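Local coordinates for cytochrome P450 CYP260B1 (Sorangium cellulosum, PDB 5HIW), which is a cytochrome P450, a mostly helical protein that holds an iron-containing protoporphyrin IX in an internal pocket, at residues H80-R85 / V208-G213; R155-S160 / S175-M180; S273-I278 / L301-R306. All blocks are in the same frame, centred on the assembly; numbering follows the deposited sequence. Where two conformers were deposited one is given.

Interaction 1: residues H80-R85 / V208-G213; sequences HTRMRR and VAEGLG. With HEM (protoporphyrin IX containing Fe), chain B.
Arg-85 and Glu-210 form a salt bridge between helix 77-90, the C helix of the cytochrome P450 fold, and the turn that ends helix 199-209. Glu-210 bends at chi2 (-83°), which turns its carboxylate across the arginine side chain at about a right angle while the two flat groups remain nearly coplanar, 29° apart. Arg-85 NH2 reaches the syn lone pair of Glu-210 OE1 at 2.9 Å, although this oxygen is tilted out of the guanidinium plane. The second prong, Arg-85 NE to Glu-210 OE2 at 3.3 Å, is weak, so the pairing is bidentate but uneven. Beside it, Met-83 starts out away from the turn, then doubles back through bends at chi2 and chi3, bringing SD to 4.2 Å from Leu-212 CD1. The turn itself is a Schellman motif: Gly-211 takes a positive phi, with two bonds back into the last turn, one of them Gly-211 N to Val-208 O at 2.8 Å.

A different side of the same helical segment serves the heme. His-80 and Arg-84 lie one turn apart, and Arg-84 CB packs over one face of the imidazole. Arg-84 also bonds to Asn-88 OD1 and Tyr-337 O, which helps hold its guanidinium. A single propionate oxygen, HEM O2D, takes both bonds from this helix: His-80 NE2 donates to it at 2.7 Å, nearly straight at 168°, and Arg-84 NH1 at 2.8 Å.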
loop_
_atom_site.group_PDB
_atom_site.type_symbol
_atom_site.label_atom_id
_atom_site.label_comp_id
_atom_site.label_asym_id
_atom_site.label_seq_id
_atom_site.Cartn_x
_atom_site.Cartn_y
_atom_site.Cartn_z
ATOM N N HIS A 80 -8.416 2.308 19.870
ATOM C CA HIS A 80 -7.803 2.708 18.603
ATOM C C HIS A 80 -7.290 4.109 18.746
ATOM O O HIS A 80 -6.203 4.443 18.309
ATOM C CB HIS A 80 -8.760 2.601 17.440
ATOM C CG HIS A 80 -8.168 3.056 16.143
ATOM N ND1 HIS A 80 -8.309 4.346 15.673
ATOM C CD2 HIS A 80 -7.385 2.404 15.240
ATOM C CE1 HIS A 80 -7.645 4.474 14.533
ATOM N NE2 HIS A 80 -7.063 3.322 14.255
ATOM N N THR A 81 -8.057 4.976 19.406
ATOM C CA THR A 81 -7.613 6.344 19.513
ATOM C C THR A 81 -6.259 6.507 20.165
ATOM O O THR A 81 -5.447 7.319 19.683
ATOM C CB THR A 81 -8.674 7.236 20.234
ATOM O OG1 THR A 81 -9.923 7.053 19.557
ATOM C CG2 THR A 81 -8.239 8.724 20.179
ATOM N N ARG A 82 -6.040 5.761 21.246
ATOM C CA ARG A 82 -4.819 5.795 22.050
ATOM C C ARG A 82 -3.596 5.267 21.240
ATOM O O ARG A 82 -2.539 5.902 21.171
ATOM C CB ARG A 82 -5.056 4.972 23.353
ATOM C CG ARG A 82 -3.891 4.954 24.355
ATOM C CD ARG A 82 -4.136 4.166 25.667
ATOM N NE ARG A 82 -5.202 4.735 26.501
ATOM C CZ ARG A 82 -5.072 5.833 27.243
ATOM N NH1 ARG A 82 -3.938 6.520 27.264
ATOM N NH2 ARG A 82 -6.103 6.276 27.931
ATOM N N MET A 83 -3.778 4.133 20.574
ATOM C CA MET A 83 -2.687 3.493 19.813
ATOM C C MET A 83 -2.436 4.321 18.557
ATOM O O MET A 83 -1.321 4.563 18.199
ATOM C CB MET A 83 -3.020 2.059 19.465
ATOM C CG MET A 83 -3.078 1.159 20.690
ATOM S SD MET A 83 -1.588 1.263 21.692
ATOM C CE MET A 83 -0.328 1.116 20.415
ATOM N N ARG A 84 -3.497 4.804 17.933
ATOM C CA ARG A 84 -3.346 5.663 16.776
ATOM C C ARG A 84 -2.524 6.932 17.052
ATOM O O ARG A 84 -1.745 7.411 16.205
ATOM C CB ARG A 84 -4.730 5.996 16.159
ATOM C CG ARG A 84 -4.694 6.890 14.903
ATOM C CD ARG A 84 -3.887 6.227 13.785
ATOM N NE ARG A 84 -3.846 7.093 12.612
ATOM C CZ ARG A 84 -4.397 6.849 11.413
ATOM N NH1 ARG A 84 -5.003 5.715 11.118
ATOM N NH2 ARG A 84 -4.256 7.760 10.473
ATOM N N ARG A 85 -2.670 7.494 18.262
ATOM C CA ARG A 85 -1.898 8.671 18.644
ATOM C C ARG A 85 -0.397 8.401 18.683
ATOM O O ARG A 85 0.430 9.225 18.259
ATOM C CB ARG A 85 -2.370 9.217 20.025
ATOM C CG ARG A 85 -3.480 10.264 19.949
ATOM C CD ARG A 85 -3.473 11.171 21.205
ATOM N NE ARG A 85 -3.004 10.423 22.396
ATOM C CZ ARG A 85 -3.785 9.790 23.291
ATOM N NH1 ARG A 85 -5.122 9.822 23.220
ATOM N NH2 ARG A 85 -3.212 9.141 24.302
ATOM N N VAL A 208 7.184 5.224 25.639
ATOM C CA VAL A 208 7.295 5.826 26.968
ATOM C C VAL A 208 6.446 7.128 27.139
ATOM O O VAL A 208 5.715 7.277 28.119
ATOM C CB VAL A 208 8.761 6.024 27.315
ATOM C CG1 VAL A 208 8.842 6.709 28.651
ATOM C CG2 VAL A 208 9.489 4.660 27.280
ATOM N N ALA A 209 6.480 8.029 26.153
ATOM C CA ALA A 209 5.630 9.277 26.165
ATOM C C ALA A 209 4.080 9.073 26.255
ATOM O O ALA A 209 3.341 9.977 26.668
ATOM C CB ALA A 209 5.993 10.201 24.985
ATOM N N GLU A 210 3.604 7.879 25.903
ATOM C CA GLU A 210 2.223 7.510 26.020
ATOM C C GLU A 210 2.037 6.559 27.211
ATOM O O GLU A 210 0.923 6.047 27.443
ATOM C CB GLU A 210 1.802 6.810 24.720
ATOM C CG GLU A 210 1.643 7.742 23.528
ATOM C CD GLU A 210 0.285 8.400 23.518
ATOM O OE1 GLU A 210 -0.666 7.846 24.138
ATOM O OE2 GLU A 210 0.167 9.472 22.896
ATOM N N GLY A 211 3.135 6.339 27.938
ATOM C CA GLY A 211 3.251 5.416 29.068
ATOM C C GLY A 211 2.970 3.928 28.871
ATOM O O GLY A 211 2.455 3.252 29.776
ATOM N N LEU A 212 3.333 3.403 27.703
ATOM C CA LEU A 212 2.977 2.057 27.302
ATOM C C LEU A 212 4.216 1.179 27.536
ATOM O O LEU A 212 5.296 1.690 27.972
ATOM C CB LEU A 212 2.486 2.069 25.844
ATOM C CG LEU A 212 1.377 3.065 25.504
ATOM C CD1 LEU A 212 1.190 3.298 24.011
ATOM C CD2 LEU A 212 0.035 2.693 26.095
ATOM N N GLY A 213 4.077 -0.120 27.285
ATOM C CA GLY A 213 5.133 -1.110 27.626
ATOM C C GLY A 213 4.520 -2.320 28.300
ATOM O O GLY A 213 3.321 -2.285 28.622
HETATM C CHA HEM B . -4.072 1.238 6.829
HETATM C CHB HEM B . -3.110 1.399 2.066
HETATM C CHC HEM B . 1.506 2.296 3.026
HETATM C CHD HEM B . 0.658 1.167 7.604
HETATM C C1A HEM B . -4.240 1.272 5.474
HETATM C C2A HEM B . -5.475 1.146 4.781
HETATM C C3A HEM B . -5.212 1.230 3.440
HETATM C C4A HEM B . -3.787 1.289 3.299
HETATM C CMA HEM B . -6.250 1.126 2.304
HETATM C CAA HEM B . -6.859 1.093 5.418
HETATM C CBA HEM B . -7.151 -0.333 5.913
HETATM C CGA HEM B . -8.575 -0.520 6.308
HETATM O O1A HEM B . -9.323 0.495 6.495
HETATM O O2A HEM B . -9.077 -1.671 6.265
HETATM C C1B HEM B . -1.793 1.601 1.907
HETATM C C2B HEM B . -1.204 1.855 0.621
HETATM C C3B HEM B . 0.119 2.128 0.910
HETATM C C4B HEM B . 0.323 2.000 2.356
HETATM C CMB HEM B . -1.811 1.798 -0.793
HETATM C CAB HEM B . 1.074 2.384 -0.139
HETATM C CBB HEM B . 2.365 2.366 -0.114
HETATM C C1C HEM B . 1.690 2.071 4.390
HETATM C C2C HEM B . 2.956 2.266 5.029
HETATM C C3C HEM B . 2.703 1.932 6.331
HETATM C C4C HEM B . 1.348 1.505 6.460
HETATM C CMC HEM B . 4.164 2.733 4.253
HETATM C CAC HEM B . 3.639 1.965 7.472
HETATM C CBC HEM B . 4.645 2.827 7.496
HETATM C C1D HEM B . -0.726 1.111 7.717
HETATM C C2D HEM B . -1.339 0.868 9.050
HETATM C C3D HEM B . -2.650 0.877 8.845
HETATM C C4D HEM B . -2.826 1.158 7.411
HETATM C CMD HEM B . -0.635 0.567 10.359
HETATM C CAD HEM B . -3.775 0.752 9.886
HETATM C CBD HEM B . -4.168 2.151 10.321
HETATM C CGD HEM B . -5.266 2.158 11.394
HETATM O O1D HEM B . -6.050 1.175 11.568
HETATM O O2D HEM B . -5.432 3.178 12.143
HETATM N NA HEM B . -3.209 1.383 4.517
HETATM N NB HEM B . -0.884 1.828 2.884
HETATM N NC HEM B . 0.739 1.688 5.229
HETATM N ND HEM B . -1.666 1.259 6.752
HETATM FE FE HEM B . -1.289 1.571 4.873
HETATM O O HOH W 1 -1.063 -0.699 4.619
#

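Interaction 2: residues R155-S160 / S175-M180; sequences RKMIRS and SAHAAM
Helical segments 155-160 and 175-180 run roughly antiparallel, with 138° between their directions and axes 8.9 Å apart at closest approach, and Met-157 faces Ala-176 at the tightest backbone approach. Met-157 carries most of the contact. Its chi2 is extended (-166°), which sends the sulfur straight across to the other helix, and the bend at chi3 then turns the methyl along it. Three neighbours are met in order: CG lies 4.0 Å from Ala-176 CB, SD 3.6 Å from His-177 CD2, and CE 3.8 Å from Met-180 CG. The sulfur comes to the imidazole obliquely, 4.6 Å from the centroid of the His-177 ring, a Met-aromatic contact. Ala-176, with only a methyl group, lets the helices come close, and Lys-156 CB rests 4.1 Å from Ala-176 CB. No hydrogen bond crosses between the segments. Within helix 147-162, Ser-160 OG donates back to Met-157 O at 2.6 Å. Leu-223 and Leu-227 lie against Met-157, extending the apolar cluster onto helix 218-229. By position and topology these are the F and G helices, 147-162 and 167-191, the pair that roofs the heme pocket in the cytochrome P450 fold.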
loop_
_atom_site.group_PDB
_atom_site.type_symbol
_atom_site.label_atom_id
_atom_site.label_comp_id
_atom_site.label_asym_id
_atom_site.label_seq_id
_atom_site.Cartn_x
_atom_site.Cartn_y
_atom_site.Cartn_z
ATOM N N ARG A 155 7.562 -11.895 3.828
ATOM C CA ARG A 155 6.665 -12.514 2.819
ATOM C C ARG A 155 5.858 -13.665 3.405
ATOM O O ARG A 155 4.643 -13.764 3.157
ATOM C CB ARG A 155 7.448 -12.839 1.512
ATOM C CG ARG A 155 7.861 -11.510 0.808
ATOM C CD ARG A 155 8.453 -11.704 -0.575
ATOM N NE ARG A 155 9.264 -10.527 -0.872
ATOM C CZ ARG A 155 8.812 -9.328 -1.265
ATOM N NH1 ARG A 155 7.514 -9.143 -1.405
ATOM N NH2 ARG A 155 9.654 -8.282 -1.440
ATOM N N LYS A 156 6.458 -14.441 4.275
ATOM C CA LYS A 156 5.742 -15.525 4.924
ATOM C C LYS A 156 4.685 -14.959 5.875
ATOM O O LYS A 156 3.564 -15.506 5.912
ATOM C CB LYS A 156 6.645 -16.468 5.700
ATOM C CG LYS A 156 7.440 -17.460 4.867
ATOM C CD LYS A 156 8.207 -18.476 5.685
ATOM C CE LYS A 156 9.652 -18.090 5.944
ATOM N NZ LYS A 156 10.235 -19.229 6.733
ATOM N N MET A 157 5.047 -13.939 6.678
ATOM C CA MET A 157 4.022 -13.241 7.514
ATOM C C MET A 157 2.855 -12.738 6.701
ATOM O O MET A 157 1.693 -12.982 7.037
ATOM C CB MET A 157 4.634 -12.145 8.335
ATOM C CG MET A 157 5.681 -12.683 9.299
ATOM S SD MET A 157 6.064 -11.397 10.498
ATOM C CE MET A 157 7.156 -10.412 9.543
ATOM N N ILE A 158 3.145 -12.084 5.592
ATOM C CA ILE A 158 2.160 -11.515 4.727
ATOM C C ILE A 158 1.281 -12.632 4.132
ATOM O O ILE A 158 0.090 -12.545 4.151
ATOM C CB ILE A 158 2.829 -10.605 3.660
ATOM C CG1 ILE A 158 3.351 -9.339 4.322
ATOM C CG2 ILE A 158 1.828 -10.212 2.563
ATOM C CD1 ILE A 158 4.008 -8.311 3.385
ATOM N N ARG A 159 1.878 -13.703 3.653
ATOM C CA ARG A 159 1.094 -14.870 3.202
ATOM C C ARG A 159 0.094 -15.361 4.260
ATOM O O ARG A 159 -1.059 -15.706 3.916
ATOM C CB ARG A 159 2.034 -16.006 2.774
ATOM C CG ARG A 159 1.360 -17.225 2.148
ATOM C CD ARG A 159 2.376 -18.046 1.321
ATOM N NE ARG A 159 2.034 -19.471 1.083
ATOM C CZ ARG A 159 1.261 -19.947 0.105
ATOM N NH1 ARG A 159 0.669 -19.141 -0.797
ATOM N NH2 ARG A 159 1.067 -21.267 0.044
ATOM N N SER A 160 0.503 -15.372 5.533
ATOM C CA SER A 160 -0.347 -15.886 6.595
ATOM C C SER A 160 -1.582 -14.982 6.834
ATOM O O SER A 160 -2.609 -15.449 7.340
ATOM C CB SER A 160 0.419 -16.136 7.907
ATOM O OG SER A 160 0.846 -14.908 8.590
ATOM N N SER A 175 5.751 -18.642 13.021
ATOM C CA SER A 175 7.173 -18.864 13.283
ATOM C C SER A 175 8.065 -17.727 12.754
ATOM O O SER A 175 9.107 -17.314 13.391
ATOM C CB SER A 175 7.660 -20.228 12.722
ATOM O OG SER A 175 7.091 -20.496 11.433
ATOM N N ALA A 176 7.692 -17.241 11.565
ATOM C CA ALA A 176 8.474 -16.174 10.921
ATOM C C ALA A 176 8.357 -14.931 11.760
ATOM O O ALA A 176 9.310 -14.193 11.934
ATOM C CB ALA A 176 7.972 -15.930 9.495
ATOM N N HIS A 177 7.150 -14.720 12.266
ATOM C CA HIS A 177 6.862 -13.608 13.167
ATOM C C HIS A 177 7.739 -13.676 14.419
ATOM O O HIS A 177 8.380 -12.695 14.789
ATOM C CB HIS A 177 5.375 -13.608 13.487
ATOM C CG HIS A 177 4.929 -12.383 14.184
ATOM N ND1 HIS A 177 4.994 -12.257 15.553
ATOM C CD2 HIS A 177 4.491 -11.191 13.709
ATOM C CE1 HIS A 177 4.573 -11.051 15.897
ATOM N NE2 HIS A 177 4.238 -10.393 14.797
ATOM N N ALA A 178 7.847 -14.854 15.009
ATOM C CA ALA A 178 8.645 -15.006 16.187
ATOM C C ALA A 178 10.136 -14.823 15.898
ATOM O O ALA A 178 10.825 -14.297 16.737
ATOM C CB ALA A 178 8.342 -16.328 16.866
ATOM N N ALA A 179 10.658 -15.152 14.717
ATOM C CA ALA A 179 12.058 -14.889 14.435
ATOM C C ALA A 179 12.316 -13.379 14.257
ATOM O O ALA A 179 13.364 -12.819 14.634
ATOM C CB ALA A 179 12.490 -15.601 13.190
ATOM N N MET A 180 11.350 -12.723 13.630
ATOM C CA MET A 180 11.491 -11.279 13.443
ATOM C C MET A 180 11.431 -10.606 14.818
ATOM O O MET A 180 12.184 -9.689 15.105
ATOM C CB MET A 180 10.356 -10.746 12.574
ATOM C CG MET A 180 10.518 -11.047 11.091
ATOM S SD MET A 180 11.797 -10.116 10.259
ATOM C CE MET A 180 11.924 -8.731 11.432
#

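Interaction 3: residues S273-I278 / L301-R306. With HEM (protoporphyrin IX containing Fe), chain B.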
loop_
_atom_site.group_PDB
_atom_site.type_symbol
_atom_site.label_atom_id
_atom_site.label_comp_id
_atom_site.label_asym_id
_atom_site.label_seq_id
_atom_site.Cartn_x
_atom_site.Cartn_y
_atom_site.Cartn_z
ATOM N N SER A 273 -4.453 3.290 -9.032
ATOM C CA SER A 273 -4.269 2.823 -7.626
ATOM C C SER A 273 -3.834 1.372 -7.521
ATOM O O SER A 273 -4.362 0.529 -8.256
ATOM C CB SER A 273 -5.530 2.887 -6.850
ATOM O OG SER A 273 -5.238 2.564 -5.477
ATOM N N SER A 274 -2.892 1.094 -6.607
ATOM C CA SER A 274 -2.506 -0.272 -6.310
ATOM C C SER A 274 -3.361 -0.976 -5.282
ATOM O O SER A 274 -3.175 -2.175 -5.064
ATOM C CB SER A 274 -1.072 -0.362 -5.814
ATOM O OG SER A 274 -0.821 0.591 -4.829
ATOM N N ALA A 275 -4.211 -0.240 -4.567
ATOM C CA ALA A 275 -5.017 -0.802 -3.513
ATOM C C ALA A 275 -6.360 -1.085 -4.120
ATOM O O ALA A 275 -7.150 -0.178 -4.278
ATOM C CB ALA A 275 -5.228 0.236 -2.463
ATOM N N ALA A 276 -6.643 -2.343 -4.365
ATOM C CA ALA A 276 -7.959 -2.715 -4.917
ATOM C C ALA A 276 -9.128 -2.671 -3.943
ATOM O O ALA A 276 -10.237 -2.385 -4.344
ATOM C CB ALA A 276 -7.935 -4.081 -5.536
ATOM N N GLY A 277 -8.899 -2.989 -2.693
ATOM C CA GLY A 277 -10.014 -3.107 -1.786
ATOM C C GLY A 277 -9.600 -3.486 -0.396
ATOM O O GLY A 277 -8.401 -3.818 -0.114
ATOM N N ILE A 278 -10.578 -3.352 0.492
ATOM C CA ILE A 278 -10.438 -3.707 1.872
ATOM C C ILE A 278 -11.738 -4.332 2.331
ATOM O O ILE A 278 -12.812 -4.178 1.674
ATOM C CB ILE A 278 -10.106 -2.513 2.783
ATOM C CG1 ILE A 278 -11.038 -1.385 2.496
ATOM C CG2 ILE A 278 -8.651 -2.127 2.644
ATOM C CD1 ILE A 278 -10.732 -0.125 3.262
ATOM N N LEU A 301 -14.851 -3.734 -0.059
ATOM C CA LEU A 301 -15.052 -2.349 -0.561
ATOM C C LEU A 301 -14.061 -2.035 -1.655
ATOM O O LEU A 301 -12.848 -2.166 -1.452
ATOM C CB LEU A 301 -14.862 -1.346 0.586
ATOM C CG LEU A 301 -15.619 -1.600 1.888
ATOM C CD1 LEU A 301 -15.329 -0.541 2.939
ATOM C CD2 LEU A 301 -17.100 -1.550 1.562
ATOM N N SER A 302 -14.545 -1.699 -2.849
ATOM C CA SER A 302 -13.687 -1.293 -3.913
ATOM C C SER A 302 -13.097 0.096 -3.629
ATOM O O SER A 302 -13.814 1.060 -3.384
ATOM C CB SER A 302 -14.411 -1.174 -5.245
ATOM O OG SER A 302 -13.505 -0.718 -6.267
ATOM N N LEU A 303 -11.789 0.168 -3.636
ATOM C CA LEU A 303 -11.086 1.438 -3.484
ATOM C C LEU A 303 -10.711 2.008 -4.836
ATOM O O LEU A 303 -10.033 3.009 -4.898
ATOM C CB LEU A 303 -9.887 1.249 -2.572
ATOM C CG LEU A 303 -10.176 0.735 -1.173
ATOM C CD1 LEU A 303 -8.911 0.503 -0.329
ATOM C CD2 LEU A 303 -11.103 1.573 -0.343
ATOM N N ILE A 304 -11.151 1.365 -5.948
ATOM C CA ILE A 304 -10.866 1.837 -7.288
ATOM C C ILE A 304 -12.064 2.467 -8.038
ATOM O O ILE A 304 -11.868 3.376 -8.825
ATOM C CB ILE A 304 -10.222 0.683 -8.147
ATOM C CG1 ILE A 304 -8.761 0.402 -7.670
ATOM C CG2 ILE A 304 -10.198 0.939 -9.653
ATOM C CD1 ILE A 304 -8.089 -0.902 -8.087
ATOM N N ALA A 305 -13.263 1.911 -7.870
ATOM C CA ALA A 305 -14.359 2.349 -8.730
ATOM C C ALA A 305 -14.590 3.877 -8.673
ATOM O O ALA A 305 -14.756 4.501 -9.691
ATOM C CB ALA A 305 -15.589 1.639 -8.338
ATOM N N ARG A 306 -14.542 4.442 -7.496
ATOM C CA ARG A 306 -14.644 5.953 -7.308
ATOM C C ARG A 306 -13.704 6.676 -8.202
ATOM O O ARG A 306 -14.053 7.715 -8.764
ATOM C CB ARG A 306 -14.407 6.363 -5.861
ATOM C CG ARG A 306 -14.742 7.804 -5.533
ATOM C CD ARG A 306 -14.708 8.113 -4.042
ATOM N NE ARG A 306 -15.564 9.275 -3.813
ATOM C CZ ARG A 306 -15.194 10.555 -3.959
ATOM N NH1 ARG A 306 -13.968 10.909 -4.318
ATOM N NH2 ARG A 306 -16.090 11.513 -3.781
HETATM C CHA HEM B . -4.072 1.238 6.829
HETATM C CHB HEM B . -3.110 1.399 2.066
HETATM C CHC HEM B . 1.506 2.296 3.026
HETATM C CHD HEM B . 0.658 1.167 7.604
HETATM C C1A HEM B . -4.240 1.272 5.474
HETATM C C2A HEM B . -5.475 1.146 4.781
HETATM C C3A HEM B . -5.212 1.230 3.440
HETATM C C4A HEM B . -3.787 1.289 3.299
HETATM C CMA HEM B . -6.250 1.126 2.304
HETATM C CAA HEM B . -6.859 1.093 5.418
HETATM C CBA HEM B . -7.151 -0.333 5.913
HETATM C CGA HEM B . -8.575 -0.520 6.308
HETATM O O1A HEM B . -9.323 0.495 6.495
HETATM O O2A HEM B . -9.077 -1.671 6.265
HETATM C C1B HEM B . -1.793 1.601 1.907
HETATM C C2B HEM B . -1.204 1.855 0.621
HETATM C C3B HEM B . 0.119 2.128 0.910
HETATM C C4B HEM B . 0.323 2.000 2.356
HETATM C CMB HEM B . -1.811 1.798 -0.793
HETATM C CAB HEM B . 1.074 2.384 -0.139
HETATM C CBB HEM B . 2.365 2.366 -0.114
HETATM C C1C HEM B . 1.690 2.071 4.390
HETATM C C2C HEM B . 2.956 2.266 5.029
HETATM C C3C HEM B . 2.703 1.932 6.331
HETATM C C4C HEM B . 1.348 1.505 6.460
HETATM C CMC HEM B . 4.164 2.733 4.253
HETATM C CAC HEM B . 3.639 1.965 7.472
HETATM C CBC HEM B . 4.645 2.827 7.496
HETATM C C1D HEM B . -0.726 1.111 7.717
HETATM C C2D HEM B . -1.339 0.868 9.050
HETATM C C3D HEM B . -2.650 0.877 8.845
HETATM C C4D HEM B . -2.826 1.158 7.411
HETATM C CMD HEM B . -0.635 0.567 10.359
HETATM C CAD HEM B . -3.775 0.752 9.886
HETATM C CBD HEM B . -4.168 2.151 10.321
HETATM C CGD HEM B . -5.266 2.158 11.394
HETATM O O1D HEM B . -6.050 1.175 11.568
HETATM O O2D HEM B . -5.432 3.178 12.143
HETATM N NA HEM B . -3.209 1.383 4.517
HETATM N NB HEM B . -0.884 1.828 2.884
HETATM N NC HEM B . 0.739 1.688 5.229
HETATM N ND HEM B . -1.666 1.259 6.752
HETATM FE FE HEM B . -1.289 1.571 4.873
HETATM O O HOH W 2 -7.329 2.448 -4.215
HETATM O O HOH W 3 -11.522 -2.480 -6.752
HETATM O O HOH W 1 -1.063 -0.699 4.619
#
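Ala-276 O is gripped by two donors: Leu-303 N at 3.1 Å and water 3 at 2.7 Å. The N-H...O bond from Leu-303 is straight at its hydrogen (170°), yet the donor stands 49° out of the carbonyl plane, just beyond the last bridged pair, Gly-277 with Ser-302. Water 3 also bonds to Ser-302 OG, which separately accepts from Ile-304 N and Ala-305 N, making an ST turn and an ST motif just past the strand.

Strands 277-282 and 298-302 pair antiparallel in the main sheet of the cytochrome P450 fold. Ile-278 and Leu-301 form a hydrogen-bonded pair: Leu-301 N to Ile-278 O is short at 2.7 Å and almost collinear with the carbonyl, whereas the return bond from Ile-278 N to Leu-301 O is longer but lies in the carbonyl plane. In the next, non-hydrogen-bonded pair, Gly-277 with Ser-302, Gly-277 CA comes to 3.0 Å from Leu-301 O, an approach allowed by the absence of a side chain. Beyond the strands, water 2 donates to both Ala-275 O and Leu-303 O, joining the two segments.

Ile-278 and Leu-303 turn hydrocarbon to the heme, while Leu-301 packs on helix 45-53. Ile-278 holds CG1 between its backbone N and carbonyl carbon (chi1 49°) and is extended at chi2, putting CD1 3.6 Å from HEM O1A. Its side chain crosses that of Leu-303 at about a right angle, and Leu-303 CD1 packs 3.8 Å from HEM CMA. The end of Ile-304 packs on the backbone and CB of Ala-276 and on Ser-273, closing the contact beyond the strands. The backbone and water bonds thus satisfy the buried polar atoms Ala-276 O and Ser-302 OG, while hydrocarbon from both segments lines one edge of the heme through van der Waals contact.

In the fold
The heme is touched by segment 80-85 of interaction 1 and by both segments of interaction 3. Interaction 1 bonds to one propionate, whereas interaction 3 lies against the other; polar and apolar contacts with the cofactor thus come from centres 30 Å apart. Interaction 2, between the F and G helices, stands off from the cofactor, with the His-177 side chain about 13 Å away. None of the contacts touch. Nearest atoms of interactions 1 and 2 are about 14 Å apart. Interactions 1 and 3 approach to about 11 Å between nearest atoms, and interactions 2 and 3 to about 12 Å. Along the chain, interaction 2 is nested within the loop closed by interaction 1, and interaction 3 follows both.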